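Chitinase (Chromobacterium violaceum, PDB 4TXG) probably hydrolyses glycosidic bonds of chitin as a family 18 glycoside hydrolase with a carbohydrate-binding module. Local coordinates at residues A[338-350]-A[379-391]. Residues are numbered along the deposited sequence; the frame is centred on the assembly and turned at random.
Sequences LNKGYVALLQTLR and GMETFQGLKYLDF
The Tyr388 ring lies flat against helix 338-360, its centroid 3.8 Å from Gln347 CA, a CH-pi contact almost on the ring normal, while Lys387 CG covers the opposite face. Gln347, with CG anti to the backbone N (chi1 -179°), runs extended over the phenol and brings OE1 to 3.0 Å from Tyr388 OH. Apolar packing continues inward: Leu346 sets CB against Tyr388 CD2, CD1 over Gly385 and CD2 against Leu389 CD2, and Phe383 CE1 lies 3.7 Å from Tyr342 CE2, at the edge of the Tyr342 ring.

Polar bonds close both ends. Arg350 NH2 binds Tyr388 O at 3.0 Å and forms a nearly straight hydrogen bond to Asp390 OD2 (2.8 Å) that is part of a salt bridge, reached from above the carboxylate plane; Asp354 takes Arg350 NE, and Tyr140 and Tyr363 hold Asp390 OD1. At the other end Asn339 ND2 donates to Gly379 O (3.0 Å, N-H...O angle 169°), its amide stacked on the Glu381 carboxylate, and a water links Asn339 OD1 to Gln384 OE1.

The helix precedes barrel strand 365-371, and the loop with its 3-10 turn leads into the neighbouring parallel strand 391-395, an arrangement belonging to the outer layer of the GH18 TIM barrel.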
loop_
_atom_site.group_PDB
_atom_site.type_symbol
_atom_site.label_atom_id
_atom_site.label_comp_id
_atom_site.label_asym_id
_atom_site.label_seq_id
_atom_site.Cartn_x
_atom_site.Cartn_y
_atom_site.Cartn_z
ATOM N N LEU A 338 -15.566 3.424 -10.322
ATOM C CA LEU A 338 -14.789 3.377 -9.082
ATOM C C LEU A 338 -13.575 4.299 -9.091
ATOM O O LEU A 338 -13.191 4.836 -8.045
ATOM C CB LEU A 338 -14.340 1.943 -8.784
ATOM C CG LEU A 338 -15.485 1.017 -8.362
ATOM C CD1 LEU A 338 -14.998 -0.408 -8.165
ATOM C CD2 LEU A 338 -16.151 1.538 -7.099
ATOM N N ASN A 339 -12.955 4.491 -10.248
ATOM C CA ASN A 339 -11.811 5.397 -10.286
ATOM C C ASN A 339 -12.220 6.843 -9.986
ATOM O O ASN A 339 -11.569 7.512 -9.186
ATOM C CB ASN A 339 -11.102 5.330 -11.639
ATOM C CG ASN A 339 -10.119 4.183 -11.708
ATOM O OD1 ASN A 339 -8.951 4.334 -11.350
ATOM N ND2 ASN A 339 -10.596 3.023 -12.130
ATOM N N LYS A 340 -13.280 7.318 -10.636
ATOM C CA LYS A 340 -13.792 8.666 -10.352
ATOM C C LYS A 340 -14.245 8.804 -8.899
ATOM O O LYS A 340 -14.050 9.850 -8.267
ATOM C CB LYS A 340 -14.959 9.012 -11.277
ATOM C CG LYS A 340 -14.582 9.051 -12.736
ATOM C CD LYS A 340 -13.636 10.191 -13.011
ATOM C CE LYS A 340 -14.393 11.400 -13.527
ATOM N NZ LYS A 340 -15.013 11.228 -14.893
ATOM N N GLY A 341 -14.862 7.752 -8.372
ATOM C CA GLY A 341 -15.340 7.779 -6.999
ATOM C C GLY A 341 -14.195 7.886 -6.014
ATOM O O GLY A 341 -14.289 8.571 -4.993
ATOM N N TYR A 342 -13.100 7.196 -6.317
ATOM C CA TYR A 342 -11.957 7.163 -5.414
ATOM C C TYR A 342 -11.205 8.484 -5.446
ATOM O O TYR A 342 -10.767 8.996 -4.411
ATOM C CB TYR A 342 -11.045 6.013 -5.808
ATOM C CG TYR A 342 -9.912 5.692 -4.869
ATOM C CD1 TYR A 342 -10.150 5.327 -3.544
ATOM C CD2 TYR A 342 -8.604 5.687 -5.330
ATOM C CE1 TYR A 342 -9.099 4.979 -2.710
ATOM C CE2 TYR A 342 -7.560 5.349 -4.504
ATOM C CZ TYR A 342 -7.809 4.998 -3.200
ATOM O OH TYR A 342 -6.744 4.658 -2.396
ATOM N N VAL A 343 -11.060 9.041 -6.642
ATOM C CA VAL A 343 -10.437 10.353 -6.772
ATOM C C VAL A 343 -11.274 11.404 -6.035
ATOM O O VAL A 343 -10.728 12.246 -5.315
ATOM C CB VAL A 343 -10.253 10.736 -8.250
ATOM C CG1 VAL A 343 -9.907 12.201 -8.391
ATOM C CG2 VAL A 343 -9.158 9.862 -8.861
ATOM N N ALA A 344 -12.595 11.339 -6.185
ATOM C CA ALA A 344 -13.465 12.271 -5.467
ATOM C C ALA A 344 -13.346 12.114 -3.944
ATOM O O ALA A 344 -13.332 13.104 -3.208
ATOM C CB ALA A 344 -14.914 12.091 -5.899
ATOM N N LEU A 345 -13.273 10.871 -3.477
ATOM C CA LEU A 345 -13.090 10.612 -2.053
ATOM C C LEU A 345 -11.799 11.261 -1.534
ATOM O O LEU A 345 -11.810 11.983 -0.540
ATOM C CB LEU A 345 -13.059 9.100 -1.787
ATOM C CG LEU A 345 -12.656 8.712 -0.366
ATOM C CD1 LEU A 345 -13.690 9.239 0.625
ATOM C CD2 LEU A 345 -12.487 7.199 -0.226
ATOM N N LEU A 346 -10.687 11.021 -2.224
ATOM C CA LEU A 346 -9.401 11.524 -1.744
ATOM C C LEU A 346 -9.308 13.043 -1.849
ATOM O O LEU A 346 -8.749 13.691 -0.965
ATOM C CB LEU A 346 -8.255 10.870 -2.517
ATOM C CG LEU A 346 -8.150 9.344 -2.326
ATOM C CD1 LEU A 346 -6.975 8.770 -3.099
ATOM C CD2 LEU A 346 -8.047 8.998 -0.839
ATOM N N GLN A 347 -9.845 13.616 -2.927
ATOM C CA GLN A 347 -9.810 15.070 -3.090
ATOM C C GLN A 347 -10.626 15.755 -1.995
ATOM O O GLN A 347 -10.217 16.781 -1.441
ATOM C CB GLN A 347 -10.334 15.491 -4.468
ATOM C CG GLN A 347 -10.270 17.000 -4.658
ATOM C CD GLN A 347 -10.479 17.436 -6.094
ATOM O OE1 GLN A 347 -10.523 16.613 -7.010
ATOM N NE2 GLN A 347 -10.599 18.743 -6.300
ATOM N N THR A 348 -11.769 15.168 -1.659
ATOM C CA THR A 348 -12.645 15.749 -0.648
ATOM C C THR A 348 -12.065 15.572 0.750
ATOM O O THR A 348 -12.120 16.480 1.585
ATOM C CB THR A 348 -14.054 15.133 -0.711
ATOM O OG1 THR A 348 -14.570 15.274 -2.041
ATOM C CG2 THR A 348 -15.003 15.851 0.261
ATOM N N LEU A 349 -11.507 14.402 1.013
ATOM C CA LEU A 349 -10.845 14.157 2.287
ATOM C C LEU A 349 -9.683 15.132 2.493
ATOM O O LEU A 349 -9.515 15.687 3.580
ATOM C CB LEU A 349 -10.361 12.717 2.326
ATOM C CG LEU A 349 -10.192 11.935 3.622
ATOM C CD1 LEU A 349 -11.364 12.105 4.569
ATOM C CD2 LEU A 349 -10.039 10.469 3.202
ATOM N N ARG A 350 -8.908 15.355 1.434
ATOM C CA ARG A 350 -7.788 16.299 1.457
ATOM C C ARG A 350 -8.275 17.704 1.788
ATOM O O ARG A 350 -7.706 18.394 2.634
ATOM C CB ARG A 350 -7.057 16.294 0.107
ATOM C CG ARG A 350 -5.921 17.317 -0.021
ATOM C CD ARG A 350 -4.621 16.801 0.610
ATOM N NE ARG A 350 -4.588 16.981 2.060
ATOM C CZ ARG A 350 -3.843 16.249 2.887
ATOM N NH1 ARG A 350 -3.857 16.507 4.193
ATOM N NH2 ARG A 350 -3.083 15.260 2.406
ATOM N N GLY A 379 -6.641 -1.916 -13.564
ATOM C CA GLY A 379 -7.961 -1.313 -13.535
ATOM C C GLY A 379 -8.018 -0.014 -12.748
ATOM O O GLY A 379 -9.096 0.436 -12.384
ATOM N N MET A 380 -6.866 0.593 -12.486
ATOM C CA MET A 380 -6.845 1.822 -11.691
ATOM C C MET A 380 -6.230 3.011 -12.441
ATOM O O MET A 380 -5.643 3.910 -11.824
ATOM C CB MET A 380 -6.119 1.545 -10.364
ATOM C CG MET A 380 -6.905 0.529 -9.513
ATOM S SD MET A 380 -6.076 -0.149 -8.066
ATOM C CE MET A 380 -5.879 1.338 -7.099
ATOM N N GLU A 381 -6.406 3.005 -13.767
ATOM C CA GLU A 381 -6.006 4.101 -14.650
ATOM C C GLU A 381 -4.542 4.479 -14.400
ATOM O O GLU A 381 -3.675 3.634 -14.583
ATOM C CB GLU A 381 -6.975 5.284 -14.482
ATOM C CG GLU A 381 -8.411 4.830 -14.866
ATOM C CD GLU A 381 -9.431 5.949 -14.989
ATOM O OE1 GLU A 381 -9.052 7.136 -14.866
ATOM O OE2 GLU A 381 -10.627 5.631 -15.228
ATOM N N THR A 382 -4.266 5.710 -13.975
ATOM C CA THR A 382 -2.898 6.097 -13.608
ATOM C C THR A 382 -2.769 6.464 -12.125
ATOM O O THR A 382 -1.834 7.171 -11.732
ATOM C CB THR A 382 -2.402 7.298 -14.451
ATOM O OG1 THR A 382 -3.218 8.452 -14.188
ATOM C CG2 THR A 382 -2.461 6.976 -15.935
ATOM N N PHE A 383 -3.690 5.969 -11.307
ATOM C CA PHE A 383 -3.729 6.312 -9.882
ATOM C C PHE A 383 -3.635 7.828 -9.681
ATOM O O PHE A 383 -2.789 8.327 -8.932
ATOM C CB PHE A 383 -2.615 5.594 -9.108
ATOM C CG PHE A 383 -3.036 5.183 -7.721
ATOM C CD1 PHE A 383 -3.647 6.101 -6.876
ATOM C CD2 PHE A 383 -2.874 3.878 -7.284
ATOM C CE1 PHE A 383 -4.054 5.737 -5.607
ATOM C CE2 PHE A 383 -3.289 3.511 -6.011
ATOM C CZ PHE A 383 -3.878 4.438 -5.184
ATOM N N GLN A 384 -4.515 8.547 -10.368
ATOM C CA GLN A 384 -4.555 10.001 -10.301
ATOM C C GLN A 384 -4.666 10.520 -8.860
ATOM O O GLN A 384 -4.198 11.616 -8.553
ATOM C CB GLN A 384 -5.730 10.523 -11.138
ATOM C CG GLN A 384 -5.588 10.280 -12.651
ATOM C CD GLN A 384 -6.255 9.003 -13.115
ATOM O OE1 GLN A 384 -6.054 7.935 -12.528
ATOM N NE2 GLN A 384 -7.060 9.101 -14.181
ATOM N N GLY A 385 -5.254 9.713 -7.981
ATOM C CA GLY A 385 -5.451 10.095 -6.591
ATOM C C GLY A 385 -4.186 10.226 -5.745
ATOM O O GLY A 385 -4.250 10.746 -4.637
ATOM N N LEU A 386 -3.044 9.767 -6.257
ATOM C CA LEU A 386 -1.795 9.841 -5.494
ATOM C C LEU A 386 -1.439 11.260 -5.036
ATOM O O LEU A 386 -0.839 11.438 -3.976
ATOM C CB LEU A 386 -0.631 9.275 -6.314
ATOM C CG LEU A 386 -0.669 7.759 -6.557
ATOM C CD1 LEU A 386 0.501 7.346 -7.439
ATOM C CD2 LEU A 386 -0.620 7.003 -5.242
ATOM N N LYS A 387 -1.826 12.268 -5.816
ATOM C CA LYS A 387 -1.455 13.642 -5.500
ATOM C C LYS A 387 -2.073 14.133 -4.183
ATOM O O LYS A 387 -1.607 15.113 -3.616
ATOM C CB LYS A 387 -1.859 14.587 -6.636
ATOM C CG LYS A 387 -3.362 14.676 -6.845
ATOM C CD LYS A 387 -3.744 15.446 -8.121
ATOM C CE LYS A 387 -3.384 16.915 -8.033
ATOM N NZ LYS A 387 -4.014 17.709 -9.135
ATOM N N TYR A 388 -3.111 13.455 -3.693
ATOM C CA TYR A 388 -3.772 13.887 -2.459
ATOM C C TYR A 388 -3.181 13.262 -1.197
ATOM O O TYR A 388 -3.533 13.656 -0.086
ATOM C CB TYR A 388 -5.272 13.573 -2.535
ATOM C CG TYR A 388 -5.914 14.230 -3.734
ATOM C CD1 TYR A 388 -5.976 15.618 -3.831
ATOM C CD2 TYR A 388 -6.426 13.472 -4.780
ATOM C CE1 TYR A 388 -6.541 16.237 -4.931
ATOM C CE2 TYR A 388 -6.993 14.091 -5.895
ATOM C CZ TYR A 388 -7.046 15.472 -5.955
ATOM O OH TYR A 388 -7.608 16.101 -7.051
ATOM N N LEU A 389 -2.295 12.284 -1.368
ATOM C CA LEU A 389 -1.848 11.467 -0.251
ATOM C C LEU A 389 -0.505 11.913 0.309
ATOM O O LEU A 389 0.478 12.056 -0.427
ATOM C CB LEU A 389 -1.753 9.998 -0.680
ATOM C CG LEU A 389 -3.069 9.430 -1.199
ATOM C CD1 LEU A 389 -2.863 8.034 -1.785
ATOM C CD2 LEU A 389 -4.086 9.390 -0.065
ATOM N N ASP A 390 -0.457 12.131 1.616
ATOM C CA ASP A 390 0.822 12.435 2.246
ATOM C C ASP A 390 1.843 11.346 1.952
ATOM O O ASP A 390 3.002 11.638 1.664
ATOM C CB ASP A 390 0.646 12.608 3.744
ATOM C CG ASP A 390 -0.043 13.900 4.079
ATOM O OD1 ASP A 390 0.665 14.918 4.251
ATOM O OD2 ASP A 390 -1.288 13.909 4.128
ATOM N N PHE A 391 1.410 10.090 2.032
ATOM C CA PHE A 391 2.224 8.987 1.538
ATOM C C PHE A 391 1.377 7.747 1.341
ATOM O O PHE A 391 0.225 7.697 1.788
ATOM C CB PHE A 391 3.431 8.694 2.464
ATOM C CG PHE A 391 3.081 8.394 3.903
ATOM C CD1 PHE A 391 2.671 7.126 4.287
ATOM C CD2 PHE A 391 3.240 9.365 4.885
ATOM C CE1 PHE A 391 2.394 6.832 5.620
ATOM C CE2 PHE A 391 2.947 9.086 6.226
ATOM C CZ PHE A 391 2.529 7.814 6.590
HETATM O O HOH W 1 -8.067 7.006 -10.893
#